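Local coordinates for protein cytochrome C549 (Arthrospira maxima, PDB 1F1C) that serves as an extrinsic, lumenal subunit of photosystem II, carrying one covalently bound heme c and probably stabilising the oxygen-evolving complex, at residues 29-34 and 111-116; 73-78 and 105-110; 83-88 and 92-97. One frame throughout, in Å; residues are numbered along the deposited sequence.

Contact 1 of 3, residues 29-34 and 111-116. With HEC (heme c), chain C.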
# COMPACT_ATOMS: atom_id res chain seq x y z
N GLN A 29 -8.88 17.93 -9.70
CA GLN A 29 -7.83 18.45 -8.84
C GLN A 29 -7.49 17.46 -7.75
O GLN A 29 -6.33 17.07 -7.60
CB GLN A 29 -8.26 19.76 -8.18
CG GLN A 29 -8.23 20.95 -9.11
CD GLN A 29 -9.05 22.11 -8.58
OE1 GLN A 29 -8.96 22.46 -7.40
NE2 GLN A 29 -9.86 22.71 -9.45
N VAL A 30 -8.49 17.06 -6.97
CA VAL A 30 -8.23 16.12 -5.90
C VAL A 30 -7.58 14.88 -6.50
O VAL A 30 -6.60 14.36 -5.96
CB VAL A 30 -9.53 15.72 -5.16
CG1 VAL A 30 -9.22 14.65 -4.12
CG2 VAL A 30 -10.13 16.93 -4.47
N PHE A 31 -8.12 14.44 -7.63
CA PHE A 31 -7.57 13.26 -8.26
C PHE A 31 -6.11 13.45 -8.65
O PHE A 31 -5.26 12.65 -8.28
CB PHE A 31 -8.40 12.88 -9.49
CG PHE A 31 -7.98 11.58 -10.13
CD1 PHE A 31 -6.93 11.55 -11.05
CD2 PHE A 31 -8.61 10.39 -9.78
CE1 PHE A 31 -6.51 10.34 -11.62
CE2 PHE A 31 -8.20 9.18 -10.35
CZ PHE A 31 -7.15 9.15 -11.27
N ASN A 32 -5.82 14.52 -9.38
CA ASN A 32 -4.45 14.78 -9.81
C ASN A 32 -3.50 14.95 -8.65
O ASN A 32 -2.29 14.75 -8.79
CB ASN A 32 -4.39 16.01 -10.71
CG ASN A 32 -4.98 15.76 -12.08
OD1 ASN A 32 -5.04 14.62 -12.54
ND2 ASN A 32 -5.41 16.83 -12.74
N ALA A 33 -4.04 15.32 -7.50
CA ALA A 33 -3.20 15.52 -6.33
C ALA A 33 -3.01 14.26 -5.50
O ALA A 33 -1.90 13.99 -5.03
CB ALA A 33 -3.79 16.62 -5.46
N ALA A 34 -4.06 13.47 -5.35
CA ALA A 34 -3.98 12.26 -4.51
C ALA A 34 -4.06 10.92 -5.21
O ALA A 34 -3.88 9.88 -4.56
CB ALA A 34 -5.07 12.32 -3.43
N TYR A 111 -17.06 12.88 -3.46
CA TYR A 111 -18.19 12.88 -4.39
C TYR A 111 -17.73 13.39 -5.76
O TYR A 111 -18.11 12.85 -6.80
CB TYR A 111 -19.28 13.79 -3.81
CG TYR A 111 -20.45 14.08 -4.72
CD1 TYR A 111 -21.55 13.22 -4.77
CD2 TYR A 111 -20.49 15.25 -5.49
CE1 TYR A 111 -22.68 13.54 -5.55
CE2 TYR A 111 -21.60 15.57 -6.28
CZ TYR A 111 -22.69 14.71 -6.30
OH TYR A 111 -23.80 15.06 -7.03
N ASN A 112 -16.89 14.44 -5.75
CA ASN A 112 -16.37 15.06 -6.97
C ASN A 112 -15.37 14.14 -7.70
O ASN A 112 -15.42 13.98 -8.93
CB ASN A 112 -15.68 16.39 -6.62
CG ASN A 112 -16.63 17.41 -5.97
OD1 ASN A 112 -16.18 18.28 -5.23
ND2 ASN A 112 -17.92 17.29 -6.24
N VAL A 113 -14.45 13.56 -6.94
CA VAL A 113 -13.46 12.67 -7.53
C VAL A 113 -14.20 11.50 -8.17
O VAL A 113 -13.82 11.05 -9.26
CB VAL A 113 -12.46 12.14 -6.48
CG1 VAL A 113 -11.35 11.34 -7.16
CG2 VAL A 113 -11.85 13.29 -5.71
N ALA A 114 -15.25 11.03 -7.51
CA ALA A 114 -16.05 9.91 -8.02
C ALA A 114 -16.68 10.28 -9.36
O ALA A 114 -16.71 9.47 -10.29
CB ALA A 114 -17.13 9.54 -7.00
N GLY A 115 -17.20 11.50 -9.45
CA GLY A 115 -17.81 11.94 -10.68
C GLY A 115 -16.74 12.07 -11.76
O GLY A 115 -16.97 11.71 -12.92
N TYR A 116 -15.58 12.59 -11.38
CA TYR A 116 -14.48 12.76 -12.32
C TYR A 116 -14.07 11.41 -12.90
O TYR A 116 -14.02 11.23 -14.12
CB TYR A 116 -13.26 13.39 -11.62
CG TYR A 116 -12.03 13.42 -12.48
CD1 TYR A 116 -11.97 14.24 -13.61
CD2 TYR A 116 -10.94 12.60 -12.20
CE1 TYR A 116 -10.86 14.23 -14.44
CE2 TYR A 116 -9.82 12.59 -13.02
CZ TYR A 116 -9.79 13.41 -14.14
OH TYR A 116 -8.69 13.40 -14.97
FE HEC C . -6.01 3.54 -5.93
CHA HEC C . -7.31 0.48 -6.63
CHB HEC C . -9.14 4.97 -6.54
CHC HEC C . -4.88 6.63 -5.04
CHD HEC C . -2.89 2.24 -5.81
NA HEC C . -7.82 2.86 -6.40
C1A HEC C . -8.18 1.57 -6.64
C2A HEC C . -9.56 1.51 -7.03
C3A HEC C . -10.07 2.74 -7.01
C4A HEC C . -8.98 3.59 -6.66
CMA HEC C . -11.53 3.17 -7.10
CAA HEC C . -10.34 0.28 -7.37
CBA HEC C . -10.10 0.02 -8.84
CGA HEC C . -10.98 -1.07 -9.36
O1A HEC C . -11.73 -1.66 -8.56
O2A HEC C . -10.94 -1.34 -10.57
NB HEC C . -6.82 5.37 -5.79
C1B HEC C . -8.13 5.79 -6.11
C2B HEC C . -8.33 7.17 -5.80
C3B HEC C . -7.18 7.60 -5.25
C4B HEC C . -6.23 6.51 -5.31
CMB HEC C . -9.58 8.01 -6.05
CAB HEC C . -6.98 8.86 -4.70
CBB HEC C . -7.70 9.31 -3.57
NC HEC C . -4.27 4.27 -5.55
C1C HEC C . -3.96 5.58 -5.21
C2C HEC C . -2.56 5.75 -5.02
C3C HEC C . -1.98 4.53 -5.16
C4C HEC C . -3.06 3.61 -5.55
CMC HEC C . -1.83 7.07 -4.77
CAC HEC C . -0.59 4.27 -5.11
CBC HEC C . 0.18 4.54 -3.94
ND HEC C . -5.26 1.73 -6.11
C1D HEC C . -3.94 1.35 -5.98
C2D HEC C . -3.79 -0.05 -6.15
C3D HEC C . -5.02 -0.54 -6.38
C4D HEC C . -5.94 0.57 -6.38
CMD HEC C . -2.45 -0.82 -6.28
CAD HEC C . -5.42 -2.01 -6.52
CBD HEC C . -5.71 -2.67 -5.17
CGD HEC C . -6.18 -4.11 -5.30
O1D HEC C . -7.29 -4.35 -5.82
O2D HEC C . -5.44 -5.02 -4.88
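Val-30 O is gripped by two backbone donors, Ala-34 N at 2.8 Å and, weakly, Ala-33 N at 3.1 Å, in the last turn of helix 21-34, just where Val-30 packs against Val-113. The joint is the crossing of N- and C-terminal helices that marks the cytochrome c fold: the axes of the two short segments pass 9.2 Å apart at 89°. Across it every contact is apolar. Val-113 CG2 presses on Val-30 CG1 at 3.4 Å, closer than usual for two carbons, so this valine pair is a tight spot. The Phe-31 ring is met from two directions. Val-113 CG1 comes up near the ring plane, 3.9 Å from Phe-31 CD2, while Tyr-116 CE2 lies over one face, 3.6 Å from Phe-31 CG. The two ring planes make an angle of 54°, a pairing that is neither a stack nor edge-to-face. CG anti to the backbone N (chi1 -174°) places the Phe-31 ring against helix 107-124, where it also touches Ile-117, and close to the axial ligand His-39. An alanine here is likely to open a gap beside His-39 and take away the ring face on which Tyr-116 CE2 rests. Val-113 carries the contact on to the cofactor, its CG1 resting 3.9 Å from the heme methyl CMB.

Contact 2 of 3, residues 73-78 and 105-110. With HEC (heme c), chain C.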
# COMPACT_ATOMS: atom_id res chain seq x y z
N TYR A 73 -15.22 3.40 -1.44
CA TYR A 73 -13.90 2.88 -1.70
C TYR A 73 -12.79 3.74 -1.11
O TYR A 73 -11.87 3.23 -0.48
CB TYR A 73 -13.66 2.72 -3.20
CG TYR A 73 -12.38 1.98 -3.47
CD1 TYR A 73 -12.36 0.58 -3.50
CD2 TYR A 73 -11.17 2.66 -3.57
CE1 TYR A 73 -11.16 -0.12 -3.64
CE2 TYR A 73 -9.97 1.98 -3.69
CZ TYR A 73 -9.97 0.59 -3.73
OH TYR A 73 -8.77 -0.08 -3.86
N ILE A 74 -12.88 5.06 -1.32
CA ILE A 74 -11.86 5.96 -0.80
C ILE A 74 -11.92 6.02 0.71
O ILE A 74 -10.89 6.13 1.38
CB ILE A 74 -12.01 7.37 -1.37
CG1 ILE A 74 -11.92 7.30 -2.90
CG2 ILE A 74 -10.92 8.28 -0.80
CD1 ILE A 74 -12.39 8.57 -3.60
N LYS A 75 -13.13 5.95 1.25
CA LYS A 75 -13.31 5.97 2.70
C LYS A 75 -12.84 4.64 3.30
O LYS A 75 -12.31 4.60 4.41
CB LYS A 75 -14.78 6.19 3.04
CG LYS A 75 -15.30 7.58 2.70
CD LYS A 75 -16.82 7.65 2.72
CE LYS A 75 -17.40 7.32 4.08
NZ LYS A 75 -16.98 8.31 5.11
N ASN A 76 -13.02 3.56 2.55
CA ASN A 76 -12.67 2.24 3.05
C ASN A 76 -12.16 1.31 1.94
O ASN A 76 -12.85 0.38 1.53
CB ASN A 76 -13.89 1.61 3.71
CG ASN A 76 -13.55 0.40 4.54
OD1 ASN A 76 -14.42 -0.41 4.85
ND2 ASN A 76 -12.28 0.29 4.94
N PRO A 77 -10.93 1.56 1.47
CA PRO A 77 -10.31 0.75 0.41
C PRO A 77 -10.22 -0.76 0.69
O PRO A 77 -9.86 -1.18 1.79
CB PRO A 77 -8.93 1.39 0.26
CG PRO A 77 -9.17 2.81 0.62
CD PRO A 77 -10.07 2.70 1.83
N THR A 78 -10.56 -1.56 -0.32
CA THR A 78 -10.49 -3.02 -0.19
C THR A 78 -9.93 -3.62 -1.48
O THR A 78 -10.02 -3.01 -2.55
CB THR A 78 -11.88 -3.64 0.03
OG1 THR A 78 -12.61 -3.60 -1.20
CG2 THR A 78 -12.64 -2.90 1.11
N ILE A 105 -9.33 16.06 2.90
CA ILE A 105 -10.35 15.60 1.97
C ILE A 105 -11.69 15.47 2.67
O ILE A 105 -11.80 14.86 3.74
CB ILE A 105 -9.97 14.24 1.35
CG1 ILE A 105 -8.61 14.35 0.64
CG2 ILE A 105 -11.04 13.81 0.36
CD1 ILE A 105 -8.57 15.38 -0.48
N SER A 106 -12.71 16.05 2.06
CA SER A 106 -14.06 16.01 2.60
C SER A 106 -14.96 15.16 1.70
O SER A 106 -14.60 14.86 0.56
CB SER A 106 -14.64 17.42 2.67
OG SER A 106 -14.81 17.96 1.38
N GLU A 107 -16.11 14.78 2.23
CA GLU A 107 -17.09 13.99 1.49
C GLU A 107 -17.38 14.64 0.15
O GLU A 107 -17.50 13.95 -0.87
CB GLU A 107 -18.39 13.89 2.29
CG GLU A 107 -18.30 12.97 3.48
CD GLU A 107 -18.23 11.52 3.07
OE1 GLU A 107 -18.01 10.66 3.94
OE2 GLU A 107 -18.41 11.25 1.86
N ASP A 108 -17.49 15.96 0.15
CA ASP A 108 -17.75 16.70 -1.08
C ASP A 108 -16.70 16.37 -2.13
O ASP A 108 -17.03 16.15 -3.31
CB ASP A 108 -17.75 18.20 -0.80
CG ASP A 108 -18.98 18.65 -0.04
OD1 ASP A 108 -20.08 18.68 -0.64
OD2 ASP A 108 -18.86 18.95 1.17
N ASP A 109 -15.44 16.31 -1.70
CA ASP A 109 -14.34 16.00 -2.61
C ASP A 109 -14.46 14.57 -3.10
O ASP A 109 -14.24 14.29 -4.28
CB ASP A 109 -12.99 16.18 -1.92
CG ASP A 109 -12.78 17.58 -1.41
OD1 ASP A 109 -12.91 18.55 -2.19
OD2 ASP A 109 -12.47 17.70 -0.21
N LEU A 110 -14.81 13.67 -2.20
CA LEU A 110 -14.94 12.27 -2.55
C LEU A 110 -16.00 12.10 -3.61
O LEU A 110 -15.86 11.31 -4.54
CB LEU A 110 -15.30 11.44 -1.31
CG LEU A 110 -14.12 10.67 -0.70
CD1 LEU A 110 -12.81 11.41 -0.93
CD2 LEU A 110 -14.38 10.45 0.79
FE HEC C . -6.01 3.54 -5.93
CHA HEC C . -7.31 0.48 -6.63
CHB HEC C . -9.14 4.97 -6.54
CHC HEC C . -4.88 6.63 -5.04
CHD HEC C . -2.89 2.24 -5.81
NA HEC C . -7.82 2.86 -6.40
C1A HEC C . -8.18 1.57 -6.64
C2A HEC C . -9.56 1.51 -7.03
C3A HEC C . -10.07 2.74 -7.01
C4A HEC C . -8.98 3.59 -6.66
CMA HEC C . -11.53 3.17 -7.10
CAA HEC C . -10.34 0.28 -7.37
CBA HEC C . -10.10 0.02 -8.84
CGA HEC C . -10.98 -1.07 -9.36
O1A HEC C . -11.73 -1.66 -8.56
O2A HEC C . -10.94 -1.34 -10.57
NB HEC C . -6.82 5.37 -5.79
C1B HEC C . -8.13 5.79 -6.11
C2B HEC C . -8.33 7.17 -5.80
C3B HEC C . -7.18 7.60 -5.25
C4B HEC C . -6.23 6.51 -5.31
CMB HEC C . -9.58 8.01 -6.05
CAB HEC C . -6.98 8.86 -4.70
CBB HEC C . -7.70 9.31 -3.57
NC HEC C . -4.27 4.27 -5.55
C1C HEC C . -3.96 5.58 -5.21
C2C HEC C . -2.56 5.75 -5.02
C3C HEC C . -1.98 4.53 -5.16
C4C HEC C . -3.06 3.61 -5.55
CMC HEC C . -1.83 7.07 -4.77
CAC HEC C . -0.59 4.27 -5.11
CBC HEC C . 0.18 4.54 -3.94
ND HEC C . -5.26 1.73 -6.11
C1D HEC C . -3.94 1.35 -5.98
C2D HEC C . -3.79 -0.05 -6.15
C3D HEC C . -5.02 -0.54 -6.38
C4D HEC C . -5.94 0.57 -6.38
CMD HEC C . -2.45 -0.82 -6.28
CAD HEC C . -5.42 -2.01 -6.52
CBD HEC C . -5.71 -2.67 -5.17
CGD HEC C . -6.18 -4.11 -5.30
O1D HEC C . -7.29 -4.35 -5.82
O2D HEC C . -5.44 -5.02 -4.88
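From its CB, which lies 4.0 Å from Leu-110 CG, Ile-74 forks toward two partners. CG2, anti to the backbone N, packs on Leu-110 CD1 at 3.7 Å. On the other branch, CG1 heads for the heme and CD1 ends 3.8 Å from the heme methyl CMB, also touching Leu-110 CD1. Ile-74 thus wedges between helix and cofactor as part of the heme pocket wall. Lys-75 covers the outer side: its CG lies 3.6 Å from Leu-110 CD2, then bends at chi3 (61°) and chi4 (63°) carry NZ round to Glu-107 OE1. That salt bridge, 2.8 Å between NZ and OE1, meets the oxygen nearly head-on. Just before Glu-107, Ser-106 is the N-cap, and its N bonds Asp-109 OD2 at 2.8 Å, one half of a capping box; Ser-106 OG reaches the same oxygen from above the carboxylate plane. Tyr-73 lays its ring between Pro-77 CA and the heme, CE2 3.4 Å from C2A, and meets the axial ligand His-90 edge-to-face. The contact thereby ties the C-terminal end of helix 67-75 to the first turn of helix 107-124, with Val-30 of helix 21-34 packed against Ile-105 and Asp-109.

Contact 3 of 3, residues 83-88 and 92-97. With HEC (heme c), chain D.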
# COMPACT_ATOMS: atom_id res chain seq x y z
N PHE A 83 -12.48 -8.15 -0.20
CA PHE A 83 -12.63 -8.81 1.08
C PHE A 83 -11.48 -8.60 2.06
O PHE A 83 -11.53 -9.07 3.20
CB PHE A 83 -12.99 -10.29 0.82
CG PHE A 83 -11.87 -11.25 1.01
CD1 PHE A 83 -11.48 -11.65 2.28
CD2 PHE A 83 -11.24 -11.83 -0.10
CE1 PHE A 83 -10.51 -12.58 2.47
CE2 PHE A 83 -10.25 -12.77 0.08
CZ PHE A 83 -9.89 -13.15 1.37
N VAL A 84 -10.46 -7.87 1.62
CA VAL A 84 -9.34 -7.53 2.48
C VAL A 84 -9.24 -6.02 2.45
O VAL A 84 -9.13 -5.40 1.39
CB VAL A 84 -8.04 -8.15 1.99
CG1 VAL A 84 -6.87 -7.56 2.75
CG2 VAL A 84 -8.08 -9.66 2.17
N GLU A 85 -9.30 -5.41 3.63
CA GLU A 85 -9.22 -3.96 3.76
C GLU A 85 -7.79 -3.50 3.58
O GLU A 85 -6.90 -3.93 4.31
CB GLU A 85 -9.75 -3.56 5.13
CG GLU A 85 -10.00 -2.09 5.28
CD GLU A 85 -10.92 -1.80 6.45
OE1 GLU A 85 -12.08 -2.27 6.41
OE2 GLU A 85 -10.48 -1.12 7.40
N ILE A 86 -7.55 -2.63 2.61
CA ILE A 86 -6.19 -2.17 2.36
C ILE A 86 -6.01 -0.68 2.63
O ILE A 86 -5.20 -0.02 1.97
CB ILE A 86 -5.77 -2.47 0.90
CG1 ILE A 86 -6.74 -1.83 -0.08
CG2 ILE A 86 -5.77 -3.97 0.66
CD1 ILE A 86 -6.38 -2.08 -1.53
N SER A 87 -6.75 -0.18 3.60
CA SER A 87 -6.68 1.23 3.95
C SER A 87 -5.33 1.57 4.59
O SER A 87 -4.89 2.72 4.55
CB SER A 87 -7.82 1.58 4.91
OG SER A 87 -7.66 0.91 6.14
N GLU A 88 -4.69 0.57 5.17
CA GLU A 88 -3.38 0.74 5.79
C GLU A 88 -2.30 1.07 4.74
O GLU A 88 -1.27 1.69 5.05
CB GLU A 88 -2.97 -0.55 6.48
CG GLU A 88 -2.83 -1.69 5.47
CD GLU A 88 -2.24 -2.95 6.07
OE1 GLU A 88 -2.01 -3.91 5.30
OE2 GLU A 88 -2.01 -2.99 7.30
N SER A 92 -6.68 6.73 1.90
CA SER A 92 -8.01 6.76 2.51
C SER A 92 -7.93 7.78 3.63
O SER A 92 -6.86 8.33 3.89
CB SER A 92 -8.36 5.39 3.10
OG SER A 92 -7.55 5.10 4.23
N LEU A 93 -9.05 8.02 4.30
CA LEU A 93 -9.10 8.99 5.39
C LEU A 93 -8.47 8.46 6.67
O LEU A 93 -8.10 9.23 7.55
CB LEU A 93 -10.54 9.43 5.64
CG LEU A 93 -11.10 10.29 4.49
CD1 LEU A 93 -12.60 10.47 4.64
CD2 LEU A 93 -10.38 11.63 4.47
N LYS A 94 -8.34 7.14 6.77
CA LYS A 94 -7.73 6.53 7.94
C LYS A 94 -6.30 6.17 7.58
O LYS A 94 -5.60 5.47 8.31
CB LYS A 94 -8.50 5.27 8.35
CG LYS A 94 -8.44 4.15 7.32
CD LYS A 94 -9.34 2.99 7.71
CE LYS A 94 -10.81 3.36 7.62
NZ LYS A 94 -11.69 2.18 7.85
N SER A 95 -5.87 6.67 6.43
CA SER A 95 -4.54 6.41 5.90
C SER A 95 -3.76 7.70 5.64
O SER A 95 -2.65 7.68 5.11
CB SER A 95 -4.70 5.62 4.59
OG SER A 95 -3.46 5.38 3.95
N SER A 96 -4.36 8.83 6.03
CA SER A 96 -3.76 10.15 5.83
C SER A 96 -2.40 10.33 6.49
O SER A 96 -1.73 11.34 6.27
CB SER A 96 -4.73 11.23 6.34
OG SER A 96 -5.10 10.99 7.69
N ASP A 97 -1.98 9.35 7.29
CA ASP A 97 -0.69 9.43 7.96
C ASP A 97 0.43 9.36 6.93
O ASP A 97 1.35 10.18 6.93
CB ASP A 97 -0.53 8.26 8.93
CG ASP A 97 -1.76 8.04 9.76
OD1 ASP A 97 -2.83 7.77 9.17
OD2 ASP A 97 -1.67 8.14 11.01
FE HEC D . 6.49 -2.78 5.86
CHA HEC D . 4.42 -5.05 7.23
CHB HEC D . 9.21 -4.86 6.53
CHC HEC D . 8.65 -0.65 4.29
CHD HEC D . 3.97 -0.53 5.61
NA HEC D . 6.75 -4.57 6.64
C1A HEC D . 5.76 -5.39 7.13
C2A HEC D . 6.35 -6.58 7.68
C3A HEC D . 7.69 -6.52 7.49
C4A HEC D . 7.92 -5.25 6.88
CMA HEC D . 8.71 -7.62 7.66
CAA HEC D . 5.64 -7.71 8.33
CBA HEC D . 5.47 -7.35 9.78
CGA HEC D . 4.94 -8.50 10.59
O1A HEC D . 4.65 -9.55 9.98
O2A HEC D . 4.82 -8.37 11.83
NB HEC D . 8.46 -2.77 5.46
C1B HEC D . 9.44 -3.69 5.86
C2B HEC D . 10.72 -3.37 5.33
C3B HEC D . 10.51 -2.29 4.57
C4B HEC D . 9.16 -1.86 4.73
CMB HEC D . 12.05 -4.08 5.56
CAB HEC D . 11.42 -1.72 3.68
CBB HEC D . 12.11 -2.35 2.68
NC HEC D . 6.34 -0.97 5.15
C1C HEC D . 7.34 -0.22 4.54
C2C HEC D . 6.87 1.06 4.17
C3C HEC D . 5.54 1.06 4.45
C4C HEC D . 5.23 -0.16 5.15
CMC HEC D . 7.70 2.22 3.62
CAC HEC D . 4.62 2.09 4.16
CBC HEC D . 4.48 2.78 2.97
ND HEC D . 4.59 -2.81 6.26
C1D HEC D . 3.65 -1.80 6.07
C2D HEC D . 2.35 -2.21 6.46
C3D HEC D . 2.48 -3.49 6.92
C4D HEC D . 3.87 -3.85 6.82
CMD HEC D . 1.09 -1.33 6.56
CAD HEC D . 1.34 -4.42 7.35
CBD HEC D . 0.75 -5.21 6.19
CGD HEC D . -0.32 -6.19 6.63
O1D HEC D . 0.00 -7.18 7.31
O2D HEC D . -1.50 -5.97 6.29
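Ser-87 and Lys-94 make the central touch: Ser-87 OG lies 3.1 Å from Lys-94 CD, and Ser-87 CB is 3.5 Å from that same methylene, a snug fit for two carbons. The hydroxyl therefore sits against the aliphatic part of the lysine and not against its charge. Lys-94 reaches this place because its CG stands between the backbone N and the carbonyl carbon (chi1 65°), which turns the chain back over the 83-88 segment. Beyond a bend at chi3, NZ arrives 3.5 Å from Glu-85 OE2, a long salt bridge on the solvent side, with the two side chains crossing at about a right angle. Ser-95 also comes up to this serine, its OG 3.1 Å from Ser-87 O, and Ser-92 OG lies 3.6 Å from Ser-87 CB.

These groups belong to the loop of the cytochrome c fold that supplies the second axial ligand to the heme iron, here His-90, which falls between the two segments. A type I beta turn from Ser-92 to Ser-95 presents Lys-94 and Ser-95 together, and its closing bond, Ser-95 N to Ser-92 O at 3.2 Å, is weak. Ser-92 OG adds a weak bond from Lys-94 N at 3.4 Å. Ser-95 OG in turn gives a weak bond to His-90 O, which links the turn to the ligand residue.

Farther out, the CB of Glu-88 is directed away from the 92-97 segment; its OE2 is hydrogen-bonded to Asn-47 ND2 of the second subunit, and its O to Thr-46 OG1 of that subunit. Glu-88 CD lies 3.7 Å from the CMD methyl of the heme c of chain D. Val-84 and Phe-83 meet Val-84 and Phe-83 of the second subunit, the rings with planes at about 25°.

Overall arrangement
Contact 1 is buried and purely apolar across its interface, whereas contact 2 is partly buried and grades from an apolar heme-facing side to a salt bridge on the solvent side. Contact 3, also partly buried and with its centre about 17 Å from that of contact 1, joins two loop segments through serines, a lysine and a glutamate, and its 83-88 segment takes part in the dimer interface. Contacts 1 and 2 share helix 107-124 and the same heme c (chain C), and they touch through Val-30. Contacts 2 and 3 adjoin through a backbone hydrogen bond between Pro-77 and Ile-86 and through the packing of Pro-77 CD on Ser-92 CB, 3.4 Å apart.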